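Local coordinates for hydrolase, alpha/beta hydrolase FOLD family (PDB 2XMZ), which probably catalyses the formation of 2-succinyl-6-hydroxy-2,4-cyclohexadiene-1-carboxylate, with loss of pyruvate, in menaquinone biosynthesis, at residues K83-F88 with I106-L111; I112-S117 with T246-D251; P209-A214 with T257-F262; A214-E219 with L239-G244. All blocks are in the same frame, centred on the assembly; numbering follows the deposited sequence.

Interaction 1 (K83-F88 with I106-L111)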
loop_
_atom_site.group_PDB
_atom_site.type_symbol
_atom_site.label_atom_id
_atom_site.label_comp_id
_atom_site.label_asym_id
_atom_site.label_seq_id
_atom_site.Cartn_x
_atom_site.Cartn_y
_atom_site.Cartn_z
ATOM N N LYS A 83 5.785 -20.919 -1.771
ATOM C CA LYS A 83 5.346 -20.515 -0.448
ATOM C C LYS A 83 3.911 -20.003 -0.518
ATOM O O LYS A 83 3.411 -19.668 -1.587
ATOM C CB LYS A 83 6.224 -19.374 0.073
ATOM C CG LYS A 83 7.723 -19.614 0.051
ATOM C CD LYS A 83 8.236 -20.023 1.430
ATOM C CE LYS A 83 8.421 -21.519 1.553
ATOM N NZ LYS A 83 9.325 -21.912 2.714
ATOM N N SER A 84 3.256 -19.915 0.629
ATOM C CA SER A 84 1.971 -19.258 0.695
ATOM C C SER A 84 2.186 -17.747 0.886
ATOM O O SER A 84 2.561 -17.273 1.961
ATOM C CB SER A 84 1.110 -19.860 1.807
ATOM O OG SER A 84 0.913 -21.249 1.593
ATOM N N ILE A 85 1.996 -17.007 -0.193
ATOM C CA ILE A 85 2.238 -15.568 -0.182
ATOM C C ILE A 85 1.003 -14.795 0.254
ATOM O O ILE A 85 -0.067 -14.878 -0.384
ATOM C CB ILE A 85 2.684 -15.046 -1.579
ATOM C CG1 ILE A 85 4.020 -15.671 -1.987
ATOM C CG2 ILE A 85 2.813 -13.500 -1.578
ATOM C CD1 ILE A 85 4.289 -15.630 -3.481
ATOM N N THR A 86 1.158 -14.015 1.322
ATOM C CA THR A 86 0.148 -13.008 1.648
ATOM C C THR A 86 0.624 -11.656 1.177
ATOM O O THR A 86 1.677 -11.177 1.612
ATOM C CB THR A 86 -0.124 -12.941 3.152
ATOM O OG1 THR A 86 -0.572 -14.218 3.588
ATOM C CG2 THR A 86 -1.189 -11.900 3.453
ATOM N N LEU A 87 -0.139 -11.038 0.276
ATOM C CA LEU A 87 0.232 -9.735 -0.228
ATOM C C LEU A 87 -0.539 -8.663 0.498
ATOM O O LEU A 87 -1.770 -8.652 0.485
ATOM C CB LEU A 87 -0.009 -9.621 -1.732
ATOM C CG LEU A 87 0.515 -8.341 -2.378
ATOM C CD1 LEU A 87 2.012 -8.143 -2.086
ATOM C CD2 LEU A 87 0.265 -8.382 -3.891
ATOM N N PHE A 88 0.204 -7.768 1.131
ATOM C CA PHE A 88 -0.387 -6.694 1.878
ATOM C C PHE A 88 -0.067 -5.389 1.162
ATOM O O PHE A 88 1.087 -5.123 0.812
ATOM C CB PHE A 88 0.191 -6.646 3.304
ATOM C CG PHE A 88 -0.242 -5.412 4.081
ATOM C CD1 PHE A 88 0.404 -4.189 3.896
ATOM C CD2 PHE A 88 -1.293 -5.476 4.989
ATOM C CE1 PHE A 88 -0.017 -3.037 4.576
ATOM C CE2 PHE A 88 -1.717 -4.326 5.689
ATOM C CZ PHE A 88 -1.063 -3.111 5.478
ATOM N N ILE A 106 2.339 -14.512 -10.386
ATOM C CA ILE A 106 2.555 -15.477 -9.308
ATOM C C ILE A 106 1.289 -15.473 -8.434
ATOM O O ILE A 106 0.915 -14.436 -7.902
ATOM C CB ILE A 106 3.814 -15.130 -8.440
ATOM C CG1 ILE A 106 5.093 -14.982 -9.316
ATOM C CG2 ILE A 106 3.960 -16.124 -7.283
ATOM C CD1 ILE A 106 5.491 -16.204 -10.124
ATOM N N PRO A 107 0.616 -16.623 -8.306
ATOM C CA PRO A 107 -0.608 -16.648 -7.479
ATOM C C PRO A 107 -0.299 -16.367 -6.001
ATOM O O PRO A 107 0.636 -16.948 -5.423
ATOM C CB PRO A 107 -1.117 -18.091 -7.636
ATOM C CG PRO A 107 -0.482 -18.576 -8.951
ATOM C CD PRO A 107 0.870 -17.907 -8.991
ATOM N N ILE A 108 -1.079 -15.477 -5.409
ATOM C CA ILE A 108 -0.975 -15.208 -3.993
ATOM C C ILE A 108 -1.918 -16.135 -3.213
ATOM O O ILE A 108 -2.856 -16.699 -3.780
ATOM C CB ILE A 108 -1.206 -13.718 -3.696
ATOM C CG1 ILE A 108 -2.641 -13.267 -4.040
ATOM C CG2 ILE A 108 -0.139 -12.848 -4.440
ATOM C CD1 ILE A 108 -2.945 -11.876 -3.454
ATOM N N SER A 109 -1.646 -16.309 -1.928
ATOM C CA SER A 109 -2.450 -17.146 -1.075
ATOM C C SER A 109 -3.548 -16.349 -0.393
ATOM O O SER A 109 -4.676 -16.805 -0.324
ATOM C CB SER A 109 -1.571 -17.825 -0.042
ATOM O OG SER A 109 -1.007 -18.986 -0.621
ATOM N N ASN A 110 -3.198 -15.158 0.086
ATOM C CA ASN A 110 -4.123 -14.251 0.792
ATOM C C ASN A 110 -3.849 -12.810 0.385
ATOM O O ASN A 110 -2.744 -12.472 -0.104
ATOM C CB ASN A 110 -3.951 -14.320 2.326
ATOM C CG ASN A 110 -4.097 -15.723 2.878
ATOM O OD1 ASN A 110 -5.201 -16.257 2.982
ATOM N ND2 ASN A 110 -2.983 -16.311 3.279
ATOM N N LEU A 111 -4.832 -11.950 0.633
ATOM C CA LEU A 111 -4.705 -10.546 0.287
ATOM C C LEU A 111 -5.070 -9.666 1.462
ATOM O O LEU A 111 -6.050 -9.912 2.144
ATOM C CB LEU A 111 -5.574 -10.221 -0.927
ATOM C CG LEU A 111 -5.502 -8.802 -1.494
ATOM C CD1 LEU A 111 -4.083 -8.448 -2.068
ATOM C CD2 LEU A 111 -6.588 -8.614 -2.541
HETATM O O HOH W 1 1.117 -18.044 -2.905
#

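Interaction 2 (I112-S117 with T246-D251)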
loop_
_atom_site.group_PDB
_atom_site.type_symbol
_atom_site.label_atom_id
_atom_site.label_comp_id
_atom_site.label_asym_id
_atom_site.label_seq_id
_atom_site.Cartn_x
_atom_site.Cartn_y
_atom_site.Cartn_z
ATOM N N ILE A 112 -4.260 -8.645 1.726
ATOM C CA ILE A 112 -4.601 -7.698 2.796
ATOM C C ILE A 112 -4.505 -6.289 2.268
ATOM O O ILE A 112 -3.509 -5.892 1.653
ATOM C CB ILE A 112 -3.759 -7.844 4.107
ATOM C CG1 ILE A 112 -3.839 -9.266 4.643
ATOM C CG2 ILE A 112 -4.312 -6.897 5.168
ATOM C CD1 ILE A 112 -2.797 -9.607 5.776
ATOM N N LEU A 113 -5.564 -5.536 2.528
ATOM C CA LEU A 113 -5.720 -4.196 2.014
ATOM C C LEU A 113 -5.986 -3.237 3.170
ATOM O O LEU A 113 -6.946 -3.420 3.934
ATOM C CB LEU A 113 -6.913 -4.173 1.043
ATOM C CG LEU A 113 -6.823 -5.200 -0.105
ATOM C CD1 LEU A 113 -8.108 -5.157 -0.905
ATOM C CD2 LEU A 113 -5.639 -4.925 -1.010
ATOM N N GLU A 114 -5.159 -2.205 3.273
ATOM C CA GLU A 114 -5.324 -1.209 4.302
ATOM C C GLU A 114 -5.564 0.132 3.648
ATOM O O GLU A 114 -4.716 0.646 2.883
ATOM C CB GLU A 114 -4.099 -1.121 5.226
ATOM C CG GLU A 114 -4.255 -0.016 6.299
ATOM C CD GLU A 114 -2.943 0.405 6.948
ATOM O OE1 GLU A 114 -1.876 -0.154 6.609
ATOM O OE2 GLU A 114 -2.977 1.332 7.787
ATOM N N SER A 115 -6.721 0.698 3.933
ATOM C CA SER A 115 -7.053 2.060 3.490
ATOM C C SER A 115 -6.734 2.276 2.001
ATOM O O SER A 115 -5.997 3.187 1.637
ATOM C CB SER A 115 -6.294 3.062 4.356
ATOM O OG SER A 115 -6.659 2.914 5.709
ATOM N N THR A 116 -7.310 1.442 1.144
ATOM C CA THR A 116 -7.004 1.537 -0.284
ATOM C C THR A 116 -8.287 1.574 -1.113
ATOM O O THR A 116 -9.409 1.573 -0.564
ATOM C CB THR A 116 -6.061 0.388 -0.720
ATOM O OG1 THR A 116 -5.474 0.665 -1.997
ATOM C CG2 THR A 116 -6.761 -0.992 -0.769
ATOM N N SER A 117 -8.119 1.569 -2.430
ATOM C CA SER A 117 -9.254 1.508 -3.338
ATOM C C SER A 117 -8.854 0.813 -4.637
ATOM O O SER A 117 -7.647 0.708 -4.957
ATOM C CB SER A 117 -9.793 2.914 -3.631
ATOM O OG SER A 117 -9.032 3.499 -4.648
ATOM N N THR A 246 -3.837 6.065 7.916
ATOM C CA THR A 246 -2.648 5.226 8.154
ATOM C C THR A 246 -2.798 4.491 9.489
ATOM O O THR A 246 -2.124 4.807 10.481
ATOM C CB THR A 246 -1.349 6.035 8.126
ATOM O OG1 THR A 246 -1.419 7.040 7.108
ATOM C CG2 THR A 246 -0.150 5.132 7.861
ATOM N N ILE A 247 -3.679 3.503 9.482
ATOM C CA ILE A 247 -3.976 2.697 10.659
ATOM C C ILE A 247 -2.713 2.065 11.251
ATOM O O ILE A 247 -2.513 2.115 12.464
ATOM C CB ILE A 247 -4.941 1.544 10.349
ATOM C CG1 ILE A 247 -6.160 2.013 9.545
ATOM C CG2 ILE A 247 -5.379 0.861 11.667
ATOM C CD1 ILE A 247 -6.926 0.848 8.894
ATOM N N HIS A 248 -1.852 1.498 10.406
ATOM C CA HIS A 248 -0.662 0.773 10.910
ATOM C C HIS A 248 0.278 1.660 11.714
ATOM O O HIS A 248 1.169 1.175 12.425
ATOM C CB HIS A 248 0.064 -0.011 9.788
ATOM C CG HIS A 248 0.751 0.832 8.757
ATOM N ND1 HIS A 248 0.217 1.069 7.513
ATOM C CD2 HIS A 248 1.967 1.431 8.763
ATOM C CE1 HIS A 248 1.046 1.826 6.812
ATOM N NE2 HIS A 248 2.126 2.043 7.544
ATOM N N VAL A 249 0.082 2.968 11.608
ATOM C CA VAL A 249 0.876 3.917 12.402
ATOM C C VAL A 249 0.112 4.461 13.622
ATOM O O VAL A 249 0.719 4.776 14.645
ATOM C CB VAL A 249 1.355 5.085 11.520
ATOM C CG1 VAL A 249 1.905 6.200 12.357
ATOM C CG2 VAL A 249 2.433 4.610 10.575
ATOM N N GLU A 250 -1.208 4.592 13.500
ATOM C CA GLU A 250 -2.002 5.276 14.521
ATOM C C GLU A 250 -2.397 4.320 15.637
ATOM O O GLU A 250 -2.461 4.720 16.804
ATOM C CB GLU A 250 -3.247 5.933 13.908
ATOM C CG GLU A 250 -2.920 6.997 12.875
ATOM C CD GLU A 250 -4.095 7.913 12.561
ATOM O OE1 GLU A 250 -5.206 7.702 13.101
ATOM O OE2 GLU A 250 -3.893 8.847 11.748
ATOM N N ASP A 251 -2.670 3.064 15.264
ATOM C CA ASP A 251 -2.860 1.979 16.219
ATOM C C ASP A 251 -2.136 0.725 15.730
ATOM O O ASP A 251 -2.771 -0.208 15.193
ATOM C CB ASP A 251 -4.338 1.679 16.413
ATOM C CG ASP A 251 -4.605 0.895 17.688
ATOM O OD1 ASP A 251 -3.640 0.322 18.258
ATOM O OD2 ASP A 251 -5.781 0.864 18.121
#

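Interaction 3 (P209-A214 with T257-F262)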
loop_
_atom_site.group_PDB
_atom_site.type_symbol
_atom_site.label_atom_id
_atom_site.label_comp_id
_atom_site.label_asym_id
_atom_site.label_seq_id
_atom_site.Cartn_x
_atom_site.Cartn_y
_atom_site.Cartn_z
ATOM N N PRO A 209 -8.612 -15.606 0.290
ATOM C CA PRO A 209 -9.065 -14.905 1.481
ATOM C C PRO A 209 -8.489 -13.488 1.520
ATOM O O PRO A 209 -7.291 -13.306 1.305
ATOM C CB PRO A 209 -8.513 -15.757 2.622
ATOM C CG PRO A 209 -8.470 -17.181 2.016
ATOM C CD PRO A 209 -8.113 -16.967 0.576
ATOM N N THR A 210 -9.343 -12.504 1.788
ATOM C CA THR A 210 -8.949 -11.085 1.747
ATOM C C THR A 210 -9.373 -10.397 3.040
ATOM O O THR A 210 -10.540 -10.520 3.472
ATOM C CB THR A 210 -9.563 -10.377 0.521
ATOM O OG1 THR A 210 -9.073 -11.002 -0.671
ATOM C CG2 THR A 210 -9.187 -8.889 0.463
ATOM N N LEU A 211 -8.423 -9.721 3.689
ATOM C CA LEU A 211 -8.743 -8.893 4.845
ATOM C C LEU A 211 -8.716 -7.442 4.387
ATOM O O LEU A 211 -7.758 -7.009 3.800
ATOM C CB LEU A 211 -7.721 -9.076 5.969
ATOM C CG LEU A 211 -7.887 -8.193 7.220
ATOM C CD1 LEU A 211 -9.188 -8.531 8.022
ATOM C CD2 LEU A 211 -6.655 -8.303 8.110
ATOM N N ILE A 212 -9.788 -6.707 4.656
ATOM C CA ILE A 212 -9.855 -5.283 4.324
ATOM C C ILE A 212 -9.933 -4.450 5.599
ATOM O O ILE A 212 -10.763 -4.715 6.480
ATOM C CB ILE A 212 -11.046 -4.984 3.384
ATOM C CG1 ILE A 212 -10.884 -5.761 2.069
ATOM C CG2 ILE A 212 -11.185 -3.480 3.156
ATOM C CD1 ILE A 212 -12.196 -6.065 1.322
ATOM N N LEU A 213 -9.045 -3.463 5.704
ATOM C CA LEU A 213 -8.972 -2.606 6.879
ATOM C C LEU A 213 -9.205 -1.171 6.442
ATOM O O LEU A 213 -8.669 -0.725 5.422
ATOM C CB LEU A 213 -7.611 -2.736 7.570
ATOM C CG LEU A 213 -7.136 -4.151 7.930
ATOM C CD1 LEU A 213 -5.730 -4.140 8.480
ATOM C CD2 LEU A 213 -8.068 -4.821 8.921
ATOM N N ALA A 214 -10.015 -0.456 7.210
ATOM C CA ALA A 214 -10.192 0.982 7.020
ATOM C C ALA A 214 -10.240 1.629 8.403
ATOM O O ALA A 214 -10.582 0.974 9.378
ATOM C CB ALA A 214 -11.479 1.271 6.239
ATOM N N THR A 257 -2.491 -7.115 15.590
ATOM C CA THR A 257 -3.413 -8.137 16.085
ATOM C C THR A 257 -4.370 -8.598 14.984
ATOM O O THR A 257 -4.579 -9.800 14.819
ATOM C CB THR A 257 -4.219 -7.606 17.274
ATOM O OG1 THR A 257 -3.313 -7.184 18.297
ATOM C CG2 THR A 257 -5.166 -8.677 17.830
ATOM N N MET A 258 -4.934 -7.642 14.236
ATOM C CA MET A 258 -5.836 -7.973 13.129
ATOM C C MET A 258 -5.148 -8.814 12.059
ATOM O O MET A 258 -5.736 -9.761 11.546
ATOM C CB MET A 258 -6.469 -6.729 12.492
ATOM C CG MET A 258 -7.500 -5.963 13.340
ATOM S SD MET A 258 -8.915 -6.900 13.974
ATOM C CE MET A 258 -8.267 -7.530 15.535
ATOM N N ILE A 259 -3.899 -8.492 11.743
ATOM C CA ILE A 259 -3.182 -9.209 10.681
ATOM C C ILE A 259 -2.869 -10.638 11.133
ATOM O O ILE A 259 -3.159 -11.602 10.419
ATOM C CB ILE A 259 -1.874 -8.506 10.295
ATOM C CG1 ILE A 259 -2.115 -7.027 9.960
ATOM C CG2 ILE A 259 -1.192 -9.228 9.119
ATOM C CD1 ILE A 259 -2.889 -6.780 8.705
ATOM N N LEU A 260 -2.284 -10.751 12.324
ATOM C CA LEU A 260 -1.902 -12.035 12.894
ATOM C C LEU A 260 -3.100 -12.977 13.010
ATOM O O LEU A 260 -2.980 -14.154 12.704
ATOM C CB LEU A 260 -1.233 -11.846 14.254
ATOM C CG LEU A 260 0.168 -11.223 14.287
ATOM C CD1 LEU A 260 0.531 -10.810 15.727
ATOM C CD2 LEU A 260 1.228 -12.167 13.742
ATOM N N GLY A 261 -4.251 -12.437 13.415
ATOM C CA GLY A 261 -5.472 -13.221 13.590
ATOM C C GLY A 261 -6.033 -13.722 12.266
ATOM O O GLY A 261 -6.509 -14.864 12.178
ATOM N N PHE A 262 -5.992 -12.863 11.248
ATOM C CA PHE A 262 -6.360 -13.236 9.877
ATOM C C PHE A 262 -5.410 -14.321 9.394
ATOM O O PHE A 262 -5.847 -15.417 9.026
ATOM C CB PHE A 262 -6.281 -12.009 8.950
ATOM C CG PHE A 262 -6.424 -12.321 7.463
ATOM C CD1 PHE A 262 -7.662 -12.679 6.915
ATOM C CD2 PHE A 262 -5.320 -12.233 6.612
ATOM C CE1 PHE A 262 -7.791 -12.939 5.521
ATOM C CE2 PHE A 262 -5.428 -12.498 5.226
ATOM C CZ PHE A 262 -6.678 -12.838 4.679
#

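Interaction 4 (A214-E219 with L239-G244)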
loop_
_atom_site.group_PDB
_atom_site.type_symbol
_atom_site.label_atom_id
_atom_site.label_comp_id
_atom_site.label_asym_id
_atom_site.label_seq_id
_atom_site.Cartn_x
_atom_site.Cartn_y
_atom_site.Cartn_z
ATOM N N ALA A 214 -10.015 -0.456 7.210
ATOM C CA ALA A 214 -10.192 0.982 7.020
ATOM C C ALA A 214 -10.240 1.629 8.403
ATOM O O ALA A 214 -10.582 0.974 9.378
ATOM C CB ALA A 214 -11.479 1.271 6.239
ATOM N N GLY A 215 -9.900 2.905 8.488
ATOM C CA GLY A 215 -9.919 3.595 9.761
ATOM C C GLY A 215 -11.235 4.312 9.908
ATOM O O GLY A 215 -11.691 4.944 8.978
ATOM N N GLU A 216 -11.831 4.198 11.089
ATOM C CA GLU A 216 -13.154 4.733 11.389
ATOM C C GLU A 216 -13.304 6.238 11.113
ATOM O O GLU A 216 -14.344 6.666 10.614
ATOM C CB GLU A 216 -13.494 4.367 12.821
ATOM C CG GLU A 216 -14.498 5.233 13.517
ATOM C CD GLU A 216 -14.880 4.639 14.834
ATOM O OE1 GLU A 216 -15.773 3.759 14.823
ATOM O OE2 GLU A 216 -14.279 5.037 15.860
ATOM N N TYR A 217 -12.249 7.015 11.393
ATOM C CA TYR A 217 -12.240 8.455 11.092
ATOM C C TYR A 217 -12.122 8.728 9.595
ATOM O O TYR A 217 -12.359 9.837 9.149
ATOM C CB TYR A 217 -11.093 9.180 11.805
ATOM C CG TYR A 217 -11.176 9.146 13.310
ATOM C CD1 TYR A 217 -12.388 8.953 13.962
ATOM C CD2 TYR A 217 -10.032 9.320 14.083
ATOM C CE1 TYR A 217 -12.454 8.910 15.344
ATOM C CE2 TYR A 217 -10.093 9.294 15.462
ATOM C CZ TYR A 217 -11.298 9.085 16.087
ATOM O OH TYR A 217 -11.335 9.057 17.463
ATOM N N ASP A 218 -11.744 7.719 8.826
ATOM C CA ASP A 218 -11.455 7.918 7.424
ATOM C C ASP A 218 -12.701 7.492 6.604
ATOM O O ASP A 218 -12.732 6.456 5.927
ATOM C CB ASP A 218 -10.153 7.164 7.089
ATOM C CG ASP A 218 -9.717 7.322 5.661
ATOM O OD1 ASP A 218 -10.241 8.203 4.944
ATOM O OD2 ASP A 218 -8.869 6.500 5.238
ATOM N N GLU A 219 -13.725 8.334 6.665
ATOM C CA GLU A 219 -15.037 8.051 6.071
ATOM C C GLU A 219 -14.964 7.566 4.621
ATOM O O GLU A 219 -15.589 6.574 4.269
ATOM C CB GLU A 219 -15.952 9.280 6.181
ATOM C CG GLU A 219 -15.441 10.566 5.458
ATOM C CD GLU A 219 -13.988 10.974 5.782
ATOM O OE1 GLU A 219 -13.699 11.414 6.918
ATOM O OE2 GLU A 219 -13.136 10.874 4.883
ATOM N N LEU A 239 -13.211 -2.482 10.525
ATOM C CA LEU A 239 -13.122 -1.067 10.823
ATOM C C LEU A 239 -12.312 -0.892 12.092
ATOM O O LEU A 239 -12.623 -1.499 13.111
ATOM C CB LEU A 239 -14.522 -0.504 11.055
ATOM C CG LEU A 239 -15.165 0.136 9.837
ATOM C CD1 LEU A 239 -16.679 0.326 9.992
ATOM C CD2 LEU A 239 -14.472 1.470 9.631
ATOM N N ILE A 240 -11.285 -0.056 12.033
ATOM C CA ILE A 240 -10.431 0.143 13.186
ATOM C C ILE A 240 -10.808 1.449 13.876
ATOM O O ILE A 240 -10.642 2.532 13.301
ATOM C CB ILE A 240 -8.914 0.080 12.824
ATOM C CG1 ILE A 240 -8.612 -1.111 11.877
ATOM C CG2 ILE A 240 -8.057 0.038 14.093
ATOM C CD1 ILE A 240 -8.896 -2.499 12.458
ATOM N N SER A 241 -11.332 1.312 15.097
ATOM C CA SER A 241 -11.767 2.430 15.937
ATOM C C SER A 241 -10.732 3.529 16.054
ATOM O O SER A 241 -9.552 3.259 16.185
ATOM C CB SER A 241 -12.051 1.929 17.355
ATOM O OG SER A 241 -13.085 0.970 17.349
ATOM N N ALA A 242 -11.199 4.770 16.042
ATOM C CA ALA A 242 -10.385 5.923 16.437
ATOM C C ALA A 242 -9.087 6.100 15.651
ATOM O O ALA A 242 -8.135 6.680 16.164
ATOM C CB ALA A 242 -10.118 5.901 17.972
ATOM N N THR A 243 -9.050 5.600 14.412
ATOM C CA THR A 243 -7.908 5.823 13.525
ATOM C C THR A 243 -8.341 6.420 12.198
ATOM O O THR A 243 -9.469 6.228 11.771
ATOM C CB THR A 243 -7.089 4.526 13.216
ATOM O OG1 THR A 243 -7.960 3.516 12.695
ATOM C CG2 THR A 243 -6.388 4.010 14.460
ATOM N N GLY A 244 -7.416 7.122 11.549
ATOM C CA GLY A 244 -7.631 7.616 10.198
ATOM C C GLY A 244 -7.044 6.704 9.142
ATOM O O GLY A 244 -7.138 5.465 9.223
#

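Interaction 1 (K83-F88 with I106-L111)
With OG1 of T86 anti to the carbonyl carbon (chi1 -59°) and CG of N110 in the same setting (chi1 -55°), the two polar groups turn toward each other on one face of the sheet. ND2 of N110 donates to OG1 of T86 at 3.2 Å, the hydroxyl lying close to the amide plane, and CG2 of T86 rests against CB of N110. Behind this pair runs the parallel pairing of strands 84-90 and 110-114. N of L87 donates to O of N110 at 3.0 Å, while O of I85 is gripped twice, by N of S109 at 2.6 Å and by N of N110 at 3.2 Å. The strands, neighbours in the central sheet of the alpha/beta hydrolase fold, are the ends of a beta-alpha-beta unit whose crossover runs through helix 92-103. L87 and L111 lie on the opposite face from T86 and N110, covered by that helix through A97. There CD1 of L111 comes to 3.5 Å from O of L87, and CD1 of I108 meets CB of L87. I85 extends CD1 to CG2 of I106 at 3.8 Å, and the side chains of I85 and I108 cross at about a right angle, CG2 to CG2. A water accepts from N of I85 and lies 2.8 Å from O of P107, bridging the two segments. OG of S109 packs 3.3 Å from CB of S84.

Interaction 2 (I112-S117 with T246-D251)
A histidine-carboxylate hydrogen bond ties the C-terminal end of strand 110-114 to the short helix 247-250, which follows H245, the histidine of a probable Ser-His-Asp triad. E114 holds its CG anti to the backbone N (chi1 178°) and stays extended beyond it, so the carboxylate reaches the first turn of the helix. OE1 accepts the N-H of ND1 of H248 through its syn lone pair at 2.6 Å, in a nearly straight bond (166°) close to the ring plane. The carboxylate stands steeply to the imidazole, their planes 76° apart. OE2 accepts from the backbone N of H248 at 2.9 Å, met from above the carboxylate plane. One residue is thus held by main chain and side chain together, which fixes the rotation of the ring; CG2 of T246 lies over one ring face, toward its rim. I247 slides past E114 in the opposite direction, its CD1 3.8 Å from CG of E114 and equally far from OG of S115, whose hydroxyl bonds to O of H245. Around the pair, NE2 of H248 bonds to T31, Y90 of strand 84-90 meets the imidazole edge-to-face, and F255 of helix 252-266 packs against both E114 and H248.

Interaction 3 (P209-A214 with T257-F262)
F262 and L211 bury the most surface here, and their meeting is a CH-pi contact: CB of L211 sits over the centre of the phenyl face, 3.7 Å from the ring centroid and 10° off the normal. A chi1 of 171° points CG of F262 away from the backbone N and sends its ring to the strand, and the two side chains slide past each other in opposite directions. Beyond CB, the leucine runs back along the phenylalanine, its CD2 lying 3.8 Å from CB of F262 and about as far from O of M258 in the preceding turn. At the ring edge, O of P209 approaches CZ of F262 to 3.5 Å near the ring plane, and CB of P209 touches the same carbon at 4.0 Å. L213, two residues along the strand and facing the helix like L211, carries the other end of the contact. Its CD1 meets CD1 of I259 at 3.9 Å, the two side chains crossing at a slant, and I259 CD1 also touches CD2 of L211. The axes of 210-214 and 257-262 run almost antiparallel (167°), 10.0 Å apart at their closest. Helix 252-266 covers this face of the sheet, helix 219-231 the other, through I212 and A214. The join is apolar packing, consistent with a hydrophobic layer between helix and sheet in which shape and ring orientation, rather than polar pairing, set the fit.

Interaction 4 (A214-E219 with L239-G244)
The phenol ring of Y217 lies against the turn 240-243: over one face stand CA of A242, in a CH-pi contact 3.7 Å from the ring centroid, and N of T243, offset toward the rim. CB of A242 meets OH of Y217 at 3.4 Å. The carboxylate of E216, the other flat group, is met from above its plane by N of A242, which donates to OE2 at 3.1 Å; an extended side chain, its first torsion near trans (chi1 156°), carries it there. The parallel pairing of strands 210-215 and 235-240 runs out into two facing turns, type I at G215-D218 and type II at I240-T243. N of I240 donates to O of A214 at 2.9 Å, nearly straight. O of I240 is gripped from opposite faces of its plane, by N of E216 and by OG1 of T243 at 2.9 Å. N of Y217 bonds to O of T243 at 2.9 Å. CA of G215 lies 3.4 Å from O of G244. D218 packs its CB against G244 and bonds through OD2 to ND1 of H245, an arrangement typical of the acid and histidine loops of an alpha/beta hydrolase, consistent with a triad completed by S91.

How the interactions relate
All four contacts belong to one alpha/beta hydrolase sheet, where strands 84-90, 110-114, 210-215 and 235-240 are consecutive neighbours. Interaction 1 closes first along the chain, before the other three open; interactions 2 and 3 alternate their segments, and interaction 4 is nested inside the loops of both. Interactions 1 and 2 share strand 110-114, with centres about 18 Å apart, while 3 and 4 share strand 210-215 and A214. Interactions 2 and 4 are the closest pair, centres about 9 Å apart, E250 reaching G244 between them. Interaction 1 joins two strands and 3 packs helix 252-266 on the sheet; 2 and 4 flank H245, consistent with a sheet that presents the probable triad at its strand ends.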